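Long-range contacts in glucose dehydrogenase (Haloferax mediterranei, PDB 2B5W), which oxidises D-glucose to D-glucono-1,5-lactone, and other aldose sugars likewise, with NADP(+) or NAD(+), preferring NADP(+), as a zinc-dependent homodimeric dehydrogenase: residues A[19-23]-A[126-130]; A[147-151]-A[348-352]; A[165-171]-A[265-269]; A[242-246]-A[262-266]. The protein carries 1 engineered substitution. One frame throughout, in Å; residues are numbered along the deposited sequence.

How the contacts relate
Contact 1 and contact 2 both reach the mixed sheet of the catalytic part, their centres about 21 Å apart, yet their nearest atoms stay about 9 Å from each other. Contact 2 borders the active site: its K349 side chain comes within about 5 Å of the zinc ion and about 6 Å of bound NADP. Contacts 3 and 4 belong to the nucleotide-binding Rossmann fold, with centres about 10 Å apart; they share P265 and N266, and V268 of contact 3 makes backbone hydrogen bonds to D244 and I246 of contact 4 along neighbouring parallel strands. Both touch the second subunit. Contact 1 lies on the opposite side of the chain's centre, its centre about 45 Å from that of contact 3.

Contact 1: residues A[19-23]-A[126-130]; sequences PRPEP and EFFTS
On the surface of the GroES-like catalytic domain, the proline-rich loop 19-23 runs over strand 127-131, and R20, P21 and P23 meet F127, F128 and T129 with no hydrogen bond between the segments. R20 lays its guanidinium over one face of the F127 ring, the planes 24° apart and the centres 4.0 Å from each other. The stack is off-centre: R20 NE comes closest, 3.3 Å from F127 CE2 at the rim. R20 CD adds a CH-pi contact over the same face, 3.9 Å from the F127 ring centroid. The ring is presented by its first torsion, which sets CG anti to the carbonyl carbon (chi1 -61°) on a CB that points toward the loop. Farther along, T129 turns its methyl to the prolines, with T129 CG2 3.7 Å from P23 N and 3.9 Å from P21 CB. On the reverse side of the strand F128 meets V30 and T32 of strand 27-37. Were F127 an alanine, the R20 guanidinium would probably lose its stacking surface and be freer to swing into solvent. The loop is therefore held by cation-pi attraction at one end and by apolar contact at the other.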
loop_
_atom_site.group_PDB
_atom_site.type_symbol
_atom_site.label_atom_id
_atom_site.label_comp_id
_atom_site.label_asym_id
_atom_site.label_seq_id
_atom_site.Cartn_x
_atom_site.Cartn_y
_atom_site.Cartn_z
ATOM N N PRO A 19 20.170 -36.698 17.585
ATOM C CA PRO A 19 21.477 -36.253 18.073
ATOM C C PRO A 19 21.520 -34.733 18.254
ATOM O O PRO A 19 20.868 -34.026 17.487
ATOM C CB PRO A 19 22.436 -36.665 16.954
ATOM C CG PRO A 19 21.714 -37.692 16.170
ATOM C CD PRO A 19 20.251 -37.354 16.267
ATOM N N ARG A 20 22.297 -34.274 19.216
ATOM C CA ARG A 20 22.577 -32.842 19.297
ATOM C C ARG A 20 23.253 -32.404 18.017
ATOM O O ARG A 20 24.173 -33.066 17.537
ATOM C CB ARG A 20 23.560 -32.567 20.410
ATOM C CG ARG A 20 23.056 -31.801 21.555
ATOM C CD ARG A 20 24.192 -31.464 22.490
ATOM N NE ARG A 20 23.923 -31.964 23.821
ATOM C CZ ARG A 20 24.670 -31.674 24.867
ATOM N NH1 ARG A 20 24.328 -32.158 26.051
ATOM N NH2 ARG A 20 25.762 -30.937 24.727
ATOM N N PRO A 21 22.836 -31.285 17.449
ATOM C CA PRO A 21 23.528 -30.761 16.282
ATOM C C PRO A 21 24.910 -30.212 16.652
ATOM O O PRO A 21 25.164 -29.859 17.808
ATOM C CB PRO A 21 22.595 -29.652 15.822
ATOM C CG PRO A 21 22.043 -29.172 17.047
ATOM C CD PRO A 21 21.715 -30.409 17.836
ATOM N N GLU A 22 25.812 -30.251 15.670
ATOM C CA GLU A 22 27.140 -29.664 15.790
ATOM C C GLU A 22 27.197 -28.451 14.853
ATOM O O GLU A 22 26.765 -28.504 13.702
ATOM C CB GLU A 22 28.249 -30.685 15.417
ATOM C CG GLU A 22 28.158 -31.999 16.188
ATOM C CD GLU A 22 29.316 -32.948 15.898
ATOM O OE1 GLU A 22 29.899 -32.863 14.798
ATOM O OE2 GLU A 22 29.639 -33.773 16.774
ATOM N N PRO A 23 27.733 -27.336 15.335
ATOM C CA PRO A 23 27.803 -26.107 14.549
ATOM C C PRO A 23 28.808 -26.200 13.410
ATOM O O PRO A 23 29.916 -26.699 13.614
ATOM C CB PRO A 23 28.263 -25.057 15.556
ATOM C CG PRO A 23 28.908 -25.802 16.626
ATOM C CD PRO A 23 28.296 -27.180 16.677
ATOM N N GLU A 126 16.405 -29.410 22.764
ATOM C CA GLU A 126 17.229 -28.924 23.849
ATOM C C GLU A 126 18.367 -28.030 23.386
ATOM O O GLU A 126 18.788 -27.156 24.126
ATOM C CB GLU A 126 17.735 -30.103 24.699
ATOM C CG GLU A 126 16.579 -30.810 25.383
ATOM C CD GLU A 126 17.000 -31.953 26.278
ATOM O OE1 GLU A 126 17.359 -33.025 25.753
ATOM O OE2 GLU A 126 16.928 -31.784 27.514
ATOM N N PHE A 127 18.860 -28.271 22.174
ATOM C CA PHE A 127 19.926 -27.486 21.546
ATOM C C PHE A 127 19.588 -27.234 20.089
ATOM O O PHE A 127 18.872 -28.001 19.449
ATOM C CB PHE A 127 21.290 -28.182 21.613
ATOM C CG PHE A 127 21.777 -28.424 22.998
ATOM C CD1 PHE A 127 22.633 -27.527 23.634
ATOM C CD2 PHE A 127 21.328 -29.536 23.702
ATOM C CE1 PHE A 127 23.047 -27.757 24.933
ATOM C CE2 PHE A 127 21.730 -29.755 25.000
ATOM C CZ PHE A 127 22.593 -28.877 25.616
ATOM N N PHE A 128 20.109 -26.127 19.560
ATOM C CA PHE A 128 20.065 -25.865 18.136
ATOM C C PHE A 128 21.305 -25.070 17.709
ATOM O O PHE A 128 21.991 -24.480 18.555
ATOM C CB PHE A 128 18.753 -25.157 17.717
ATOM C CG PHE A 128 18.567 -23.767 18.268
ATOM C CD1 PHE A 128 17.917 -23.564 19.484
ATOM C CD2 PHE A 128 19.051 -22.669 17.578
ATOM C CE1 PHE A 128 17.730 -22.271 19.987
ATOM C CE2 PHE A 128 18.885 -21.363 18.077
ATOM C CZ PHE A 128 18.242 -21.167 19.269
ATOM N N THR A 129 21.579 -25.086 16.412
ATOM C CA THR A 129 22.578 -24.233 15.841
ATOM C C THR A 129 21.968 -23.157 14.996
ATOM O O THR A 129 20.848 -23.273 14.522
ATOM C CB THR A 129 23.554 -25.045 14.986
ATOM O OG1 THR A 129 22.834 -25.755 13.957
ATOM C CG2 THR A 129 24.247 -26.108 15.858
ATOM N N SER A 130 22.740 -22.101 14.742
ATOM C CA SER A 130 22.383 -21.122 13.713
ATOM C C SER A 130 23.579 -20.276 13.354
ATOM O O SER A 130 24.450 -20.068 14.198
ATOM C CB SER A 130 21.260 -20.149 14.178
ATOM O OG SER A 130 19.963 -20.755 14.052
#

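Contact 2: residues A[147-151]-A[348-352]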
loop_
_atom_site.group_PDB
_atom_site.type_symbol
_atom_site.label_atom_id
_atom_site.label_comp_id
_atom_site.label_asym_id
_atom_site.label_seq_id
_atom_site.Cartn_x
_atom_site.Cartn_y
_atom_site.Cartn_z
ATOM N N PHE A 147 11.006 -15.375 24.075
ATOM C CA PHE A 147 10.155 -15.923 23.040
ATOM C C PHE A 147 9.158 -14.925 22.462
ATOM O O PHE A 147 8.488 -15.264 21.515
ATOM C CB PHE A 147 9.455 -17.197 23.542
ATOM C CG PHE A 147 8.549 -16.963 24.711
ATOM C CD1 PHE A 147 7.207 -16.606 24.529
ATOM C CD2 PHE A 147 9.014 -17.102 26.015
ATOM C CE1 PHE A 147 6.407 -16.369 25.631
ATOM C CE2 PHE A 147 8.225 -16.858 27.072
ATOM C CZ PHE A 147 6.927 -16.510 26.910
ATOM N N LEU A 148 9.018 -13.744 23.067
ATOM C CA LEU A 148 8.124 -12.722 22.561
ATOM C C LEU A 148 8.834 -11.815 21.565
ATOM O O LEU A 148 8.172 -11.069 20.843
ATOM C CB LEU A 148 7.572 -11.852 23.678
ATOM C CG LEU A 148 6.630 -12.539 24.667
ATOM C CD1 LEU A 148 6.170 -11.527 25.689
ATOM C CD2 LEU A 148 5.485 -13.165 23.965
ATOM N N ILE A 149 10.158 -11.889 21.499
ATOM C CA ILE A 149 10.919 -11.004 20.564
ATOM C C ILE A 149 10.547 -11.329 19.107
ATOM O O ILE A 149 10.309 -10.413 18.314
ATOM C CB ILE A 149 12.413 -11.125 20.822
ATOM C CG1 ILE A 149 12.785 -10.627 22.204
ATOM C CG2 ILE A 149 13.211 -10.456 19.724
ATOM C CD1 ILE A 149 12.359 -9.195 22.473
ATOM N N GLU A 150 10.449 -12.602 18.716
ATOM C CA GLU A 150 10.041 -12.875 17.353
ATOM C C GLU A 150 8.648 -12.357 17.005
ATOM O O GLU A 150 8.482 -11.672 15.999
ATOM C CB GLU A 150 10.222 -14.381 16.992
ATOM C CG GLU A 150 10.124 -14.674 15.492
ATOM C CD GLU A 150 8.728 -14.882 14.982
ATOM O OE1 GLU A 150 7.790 -14.955 15.817
ATOM O OE2 GLU A 150 8.514 -14.961 13.736
ATOM N N PRO A 151 7.593 -12.630 17.783
ATOM C CA PRO A 151 6.295 -12.040 17.468
ATOM C C PRO A 151 6.303 -10.514 17.433
ATOM O O PRO A 151 5.678 -9.929 16.557
ATOM C CB PRO A 151 5.385 -12.552 18.597
ATOM C CG PRO A 151 6.087 -13.594 19.243
ATOM C CD PRO A 151 7.519 -13.649 18.843
ATOM N N ILE A 348 -3.866 -17.620 25.886
ATOM C CA ILE A 348 -3.523 -16.510 25.003
ATOM C C ILE A 348 -2.144 -16.778 24.405
ATOM O O ILE A 348 -2.047 -17.115 23.240
ATOM C CB ILE A 348 -3.600 -15.179 25.721
ATOM C CG1 ILE A 348 -5.028 -14.960 26.232
ATOM C CG2 ILE A 348 -3.167 -14.045 24.766
ATOM C CD1 ILE A 348 -5.185 -13.742 27.077
ATOM N N LYS A 349 -1.097 -16.617 25.192
ATOM C CA LYS A 349 0.246 -16.958 24.764
ATOM C C LYS A 349 0.897 -17.958 25.710
ATOM O O LYS A 349 0.878 -17.753 26.909
ATOM C CB LYS A 349 1.118 -15.703 24.735
ATOM C CG LYS A 349 2.510 -15.932 24.250
ATOM C CD LYS A 349 2.444 -16.244 22.759
ATOM C CE LYS A 349 3.766 -16.395 22.138
ATOM N NZ LYS A 349 3.530 -16.717 20.714
ATOM N N THR A 350 1.500 -18.989 25.138
ATOM C CA THR A 350 2.190 -20.026 25.897
ATOM C C THR A 350 3.567 -20.231 25.366
ATOM O O THR A 350 3.878 -19.802 24.265
ATOM C CB THR A 350 1.470 -21.357 25.809
ATOM O OG1 THR A 350 1.440 -21.799 24.448
ATOM C CG2 THR A 350 -0.005 -21.264 26.248
ATOM N N ALA A 351 4.386 -20.880 26.164
ATOM C CA ALA A 351 5.709 -21.295 25.768
ATOM C C ALA A 351 6.057 -22.585 26.482
ATOM O O ALA A 351 5.444 -22.924 27.478
ATOM C CB ALA A 351 6.749 -20.236 26.116
ATOM N N ILE A 352 7.074 -23.267 25.963
ATOM C CA ILE A 352 7.681 -24.432 26.581
ATOM C C ILE A 352 9.086 -24.084 27.031
ATOM O O ILE A 352 9.874 -23.553 26.264
ATOM C CB ILE A 352 7.739 -25.603 25.599
ATOM C CG1 ILE A 352 6.306 -25.970 25.168
ATOM C CG2 ILE A 352 8.443 -26.811 26.250
ATOM C CD1 ILE A 352 6.221 -26.848 23.935
#
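A351 sets its methyl squarely over one face of the F147 ring: A351 CB lies 3.6 Å from the F147 ring centroid and only 4° off the ring normal, a CH-pi contact almost exactly over the centre. K349 meets the same ring differently, at its edge, where K349 CG is 4.2 Å from F147 CE1. F147 reaches both because its CG sits between the backbone N and the carbonyl carbon (chi1 62°), on a CB directed at the strand. The K349 chain slides past F147 and L148 in the reverse sense, with L148 CD2 4.1 Å from K349 CG. Its bend at chi2 (70°) precedes an extended end that brings the ammonium beside P151, K349 NZ lying 4.3 Å from P151 CG. There the charge finds its partners outside the two segments: K349 NZ makes a salt bridge to the zinc ligand E64 and a hydrogen bond to V37 O. E150, next to P151, is itself a zinc- and substrate-binding residue. The arrangement thus joins the 3-10 turn at F147 and L148, which leads into helix 149-164, to strand 349-353 beside the catalytic zinc site of a zinc-containing alcohol dehydrogenase, with a buried lysine as second-shell partner of a metal ligand.

Contact 3: residues A[165-171]-A[265-269]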
loop_
_atom_site.group_PDB
_atom_site.type_symbol
_atom_site.label_atom_id
_atom_site.label_comp_id
_atom_site.label_asym_id
_atom_site.label_seq_id
_atom_site.Cartn_x
_atom_site.Cartn_y
_atom_site.Cartn_z
ATOM N N SER A 165 4.615 3.438 3.496
ATOM C CA SER A 165 3.628 3.802 2.488
ATOM C C SER A 165 3.047 5.184 2.658
ATOM O O SER A 165 2.466 5.699 1.690
ATOM C CB SER A 165 2.480 2.790 2.398
ATOM O OG SER A 165 1.521 3.008 3.435
ATOM N N ARG A 166 3.114 5.745 3.869
ATOM C CA ARG A 166 2.556 7.067 4.187
ATOM C C ARG A 166 3.656 8.144 4.225
ATOM O O ARG A 166 3.405 9.280 4.586
ATOM C CB ARG A 166 1.864 7.022 5.581
ATOM C CG ARG A 166 0.805 5.953 5.796
ATOM C CD ARG A 166 -0.434 6.085 4.891
ATOM N NE ARG A 166 -0.117 5.669 3.520
ATOM C CZ ARG A 166 -0.825 6.038 2.464
ATOM N NH1 ARG A 166 -0.425 5.689 1.236
ATOM N NH2 ARG A 166 -1.913 6.789 2.608
ATOM N N SER A 167 4.883 7.794 3.860
ATOM C CA SER A 167 6.038 8.683 4.076
ATOM C C SER A 167 6.194 9.804 3.063
ATOM O O SER A 167 7.054 10.679 3.267
ATOM C CB SER A 167 7.342 7.876 4.174
ATOM O OG SER A 167 7.686 7.200 2.970
ATOM N N ALA A 168 5.406 9.791 2.002
ATOM C CA ALA A 168 5.447 10.846 0.989
ATOM C C ALA A 168 4.642 12.087 1.392
ATOM O O ALA A 168 4.700 13.112 0.710
ATOM C CB ALA A 168 5.012 10.314 -0.374
ATOM N N PHE A 169 3.896 12.006 2.483
ATOM C CA PHE A 169 3.139 13.162 2.988
ATOM C C PHE A 169 3.295 13.255 4.516
ATOM O O PHE A 169 3.919 12.421 5.150
ATOM C CB PHE A 169 1.693 13.132 2.495
ATOM C CG PHE A 169 0.842 12.076 3.132
ATOM C CD1 PHE A 169 0.961 10.745 2.732
ATOM C CD2 PHE A 169 -0.105 12.411 4.113
ATOM C CE1 PHE A 169 0.164 9.745 3.323
ATOM C CE2 PHE A 169 -0.901 11.439 4.673
ATOM C CZ PHE A 169 -0.766 10.108 4.309
ATOM N N ASP A 170 2.741 14.314 5.097
ATOM C CA ASP A 170 2.771 14.515 6.541
ATOM C C ASP A 170 1.575 13.774 7.143
ATOM O O ASP A 170 0.445 14.276 7.142
ATOM C CB ASP A 170 2.755 16.011 6.890
ATOM C CG ASP A 170 2.914 16.276 8.389
ATOM O OD1 ASP A 170 3.243 15.316 9.134
ATOM O OD2 ASP A 170 2.739 17.402 8.903
ATOM N N TRP A 171 1.823 12.551 7.604
ATOM C CA TRP A 171 0.783 11.718 8.164
ATOM C C TRP A 171 0.991 11.745 9.684
ATOM O O TRP A 171 2.075 11.438 10.194
ATOM C CB TRP A 171 0.928 10.290 7.649
ATOM C CG TRP A 171 -0.169 9.317 8.016
ATOM C CD1 TRP A 171 -1.525 9.444 7.794
ATOM C CD2 TRP A 171 0.008 8.042 8.635
ATOM N NE1 TRP A 171 -2.189 8.337 8.255
ATOM C CE2 TRP A 171 -1.268 7.447 8.760
ATOM C CE3 TRP A 171 1.126 7.338 9.107
ATOM C CZ2 TRP A 171 -1.456 6.214 9.342
ATOM C CZ3 TRP A 171 0.935 6.131 9.658
ATOM C CH2 TRP A 171 -0.345 5.568 9.761
ATOM N N PRO A 265 -9.476 8.790 5.717
ATOM C CA PRO A 265 -8.746 9.248 4.535
ATOM C C PRO A 265 -7.242 9.269 4.808
ATOM O O PRO A 265 -6.807 9.650 5.916
ATOM C CB PRO A 265 -9.282 10.655 4.317
ATOM C CG PRO A 265 -10.694 10.531 4.805
ATOM C CD PRO A 265 -10.556 9.730 6.075
ATOM N N ASN A 266 -6.472 8.811 3.822
ATOM C CA ASN A 266 -5.015 8.813 3.877
ATOM C C ASN A 266 -4.458 7.723 4.796
ATOM O O ASN A 266 -3.264 7.667 4.992
ATOM C CB ASN A 266 -4.442 10.187 4.247
ATOM C CG ASN A 266 -5.071 11.299 3.458
ATOM O OD1 ASN A 266 -5.423 11.108 2.289
ATOM N ND2 ASN A 266 -5.250 12.451 4.086
ATOM N N GLY A 267 -5.315 6.864 5.306
ATOM C CA GLY A 267 -4.879 5.793 6.211
ATOM C C GLY A 267 -4.258 4.605 5.475
ATOM O O GLY A 267 -4.296 4.485 4.242
ATOM N N VAL A 268 -3.706 3.688 6.246
ATOM C CA VAL A 268 -3.173 2.455 5.735
ATOM C C VAL A 268 -3.604 1.263 6.589
ATOM O O VAL A 268 -3.666 1.359 7.812
ATOM C CB VAL A 268 -1.648 2.511 5.585
ATOM C CG1 VAL A 268 -0.937 2.881 6.892
ATOM C CG2 VAL A 268 -1.082 1.203 5.026
ATOM N N GLY A 269 -3.899 0.144 5.930
ATOM C CA GLY A 269 -4.061 -1.123 6.583
ATOM C C GLY A 269 -2.896 -2.037 6.312
ATOM O O GLY A 269 -2.474 -2.214 5.168
#
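This buried contact joins a loop to a strand in the Rossmann fold: residues 165-171, linking helix 149-164 to strand 175-179, pack through S165, R166, F169 and W171 on the corner at N266 and on G267 and V268 of the strand that follows. A type I turn from R166 to F169 folds the loop back on itself. R166 supplies the one hydrogen bond across the contact, from NH2 to N266 O at 2.9 Å, nearly straight at 163°. The oxygen lies in the guanidinium plane, whereas the donor stands above the carbonyl plane and misses the lone pairs. Bends at chi2 (-63°) and chi3 (74°) curl the arginine so that R166 NE also reaches S165 OG at 3.1 Å, and F169 covers one guanidinium face. R166 CG lies over a face of the W171 indole of its own loop and, across the contact, 3.7 Å from V268 CG1. W171 crosses V268 at about a right angle, its CH2 4.0 Å from V268 CG1. S165 OG, hydrogen-bonded to A162 O, touches V268 CG2 at 3.5 Å. F169 turns its ring edge to the N266 carbonyl, F169 CZ lying 3.6 Å from N266 O, and the same CZ also touches N266 CB. Beyond the segments R166 NH2 also bonds N295 O, while N266 ND2 bonds M106 O of the second subunit. A methionine replacing R166 would probably leave the N266 and N295 carbonyls without this donor and the loop less firmly tied to the strand. One arginine thus combines polar ties to two carbonyls with apolar contacts to W171 and V268, fastening the loop beside the dimer interface.

Contact 4: residues A[242-246]-A[262-266]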
loop_
_atom_site.group_PDB
_atom_site.type_symbol
_atom_site.label_atom_id
_atom_site.label_comp_id
_atom_site.label_asym_id
_atom_site.label_seq_id
_atom_site.Cartn_x
_atom_site.Cartn_y
_atom_site.Cartn_z
ATOM N N GLN A 242 -13.559 6.653 12.160
ATOM C CA GLN A 242 -12.668 6.143 11.120
ATOM C C GLN A 242 -11.288 5.948 11.713
ATOM O O GLN A 242 -10.852 6.722 12.563
ATOM C CB GLN A 242 -12.556 7.143 9.977
ATOM C CG GLN A 242 -13.871 7.672 9.451
ATOM C CD GLN A 242 -13.623 8.739 8.415
ATOM O OE1 GLN A 242 -13.431 9.914 8.729
ATOM N NE2 GLN A 242 -13.539 8.314 7.202
ATOM N N MET A 243 -10.576 4.962 11.188
ATOM C CA MET A 243 -9.335 4.498 11.809
ATOM C C MET A 243 -8.169 4.883 10.902
ATOM O O MET A 243 -8.110 4.480 9.723
ATOM C CB MET A 243 -9.394 2.994 12.014
ATOM C CG MET A 243 -10.576 2.496 12.861
ATOM S SD MET A 243 -10.449 3.164 14.480
ATOM C CE MET A 243 -12.078 2.643 15.184
ATOM N N ASP A 244 -7.238 5.679 11.407
ATOM C CA ASP A 244 -6.065 6.060 10.626
ATOM C C ASP A 244 -5.175 4.889 10.275
ATOM O O ASP A 244 -4.564 4.875 9.183
ATOM C CB ASP A 244 -5.254 7.089 11.351
ATOM C CG ASP A 244 -6.005 8.355 11.575
ATOM O OD1 ASP A 244 -6.494 8.936 10.576
ATOM O OD2 ASP A 244 -6.152 8.848 12.714
ATOM N N PHE A 245 -5.084 3.919 11.174
ATOM C CA PHE A 245 -4.226 2.763 10.981
ATOM C C PHE A 245 -5.019 1.526 11.351
ATOM O O PHE A 245 -5.653 1.499 12.415
ATOM C CB PHE A 245 -2.960 2.820 11.837
ATOM C CG PHE A 245 -2.077 1.646 11.626
ATOM C CD1 PHE A 245 -1.624 1.335 10.345
ATOM C CD2 PHE A 245 -1.732 0.786 12.651
ATOM C CE1 PHE A 245 -0.854 0.248 10.135
ATOM C CE2 PHE A 245 -0.951 -0.296 12.420
ATOM C CZ PHE A 245 -0.533 -0.571 11.140
ATOM N N ILE A 246 -5.047 0.545 10.467
ATOM C CA ILE A 246 -5.613 -0.763 10.771
ATOM C C ILE A 246 -4.553 -1.840 10.620
ATOM O O ILE A 246 -3.793 -1.842 9.657
ATOM C CB ILE A 246 -6.830 -1.030 9.860
ATOM C CG1 ILE A 246 -7.927 -0.023 10.197
ATOM C CG2 ILE A 246 -7.296 -2.476 10.018
ATOM C CD1 ILE A 246 -9.184 -0.127 9.315
ATOM N N ALA A 262 -13.263 1.106 6.624
ATOM C CA ALA A 262 -13.100 1.575 8.006
ATOM C C ALA A 262 -11.939 2.584 8.145
ATOM O O ALA A 262 -11.888 3.322 9.094
ATOM C CB ALA A 262 -12.878 0.426 8.933
ATOM N N LEU A 263 -11.044 2.649 7.154
ATOM C CA LEU A 263 -9.927 3.578 7.213
ATOM C C LEU A 263 -10.377 5.009 7.092
ATOM O O LEU A 263 -11.271 5.331 6.288
ATOM C CB LEU A 263 -8.914 3.287 6.081
ATOM C CG LEU A 263 -8.005 2.074 6.193
ATOM C CD1 LEU A 263 -7.227 1.901 4.912
ATOM C CD2 LEU A 263 -7.058 2.226 7.388
ATOM N N ALA A 264 -9.694 5.874 7.833
ATOM C CA ALA A 264 -9.780 7.323 7.659
ATOM C C ALA A 264 -9.104 7.667 6.326
ATOM O O ALA A 264 -8.259 6.893 5.846
ATOM C CB ALA A 264 -9.094 8.075 8.791
ATOM N N PRO A 265 -9.476 8.790 5.717
ATOM C CA PRO A 265 -8.746 9.248 4.535
ATOM C C PRO A 265 -7.242 9.269 4.808
ATOM O O PRO A 265 -6.807 9.650 5.916
ATOM C CB PRO A 265 -9.282 10.655 4.317
ATOM C CG PRO A 265 -10.694 10.531 4.805
ATOM C CD PRO A 265 -10.556 9.730 6.075
ATOM N N ASN A 266 -6.472 8.811 3.822
ATOM C CA ASN A 266 -5.015 8.813 3.877
ATOM C C ASN A 266 -4.458 7.723 4.796
ATOM O O ASN A 266 -3.264 7.667 4.992
ATOM C CB ASN A 266 -4.442 10.187 4.247
ATOM C CG ASN A 266 -5.071 11.299 3.458
ATOM O OD1 ASN A 266 -5.423 11.108 2.289
ATOM N ND2 ASN A 266 -5.250 12.451 4.086
#
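M243 and L263 form a parallel beta bridge, their CA atoms 4.7 Å apart, closed by hydrogen bonds from M243 N to A262 O (3.0 Å) and from A264 N to M243 O (2.8 Å). The first donor lies in the carbonyl plane of A262; the second stands well above that of M243. A CA-H...O contact, L263 CA to M243 O at 3.2 Å, gives the same M243 oxygen a further partner. The M243 and L263 side chains diverge. The end of L263 meets I246, the two crossing obliquely, with L263 CD2 3.7 Å from I246 CG1; I246 also reaches A262 through its CD1 methyl, 3.8 Å from A262 CB. Toward the other end, Q242 lays CB against A264 and crosses P265 at about a right angle, its NE2 3.5 Å from P265 CD. D244 OD1 lies 3.3 Å from A264 CB, while D244 OD2 accepts a hydrogen bond from S174 N. The bridge fastens the end of helix 253-262 beside the strand that precedes it, within a right-handed beta-alpha-beta crossover of the Rossmann fold. From there the chain turns at P265 and N266 into strand 267-271, which pairs with strand 243-248, itself flanked on its other edge by strand 175-179.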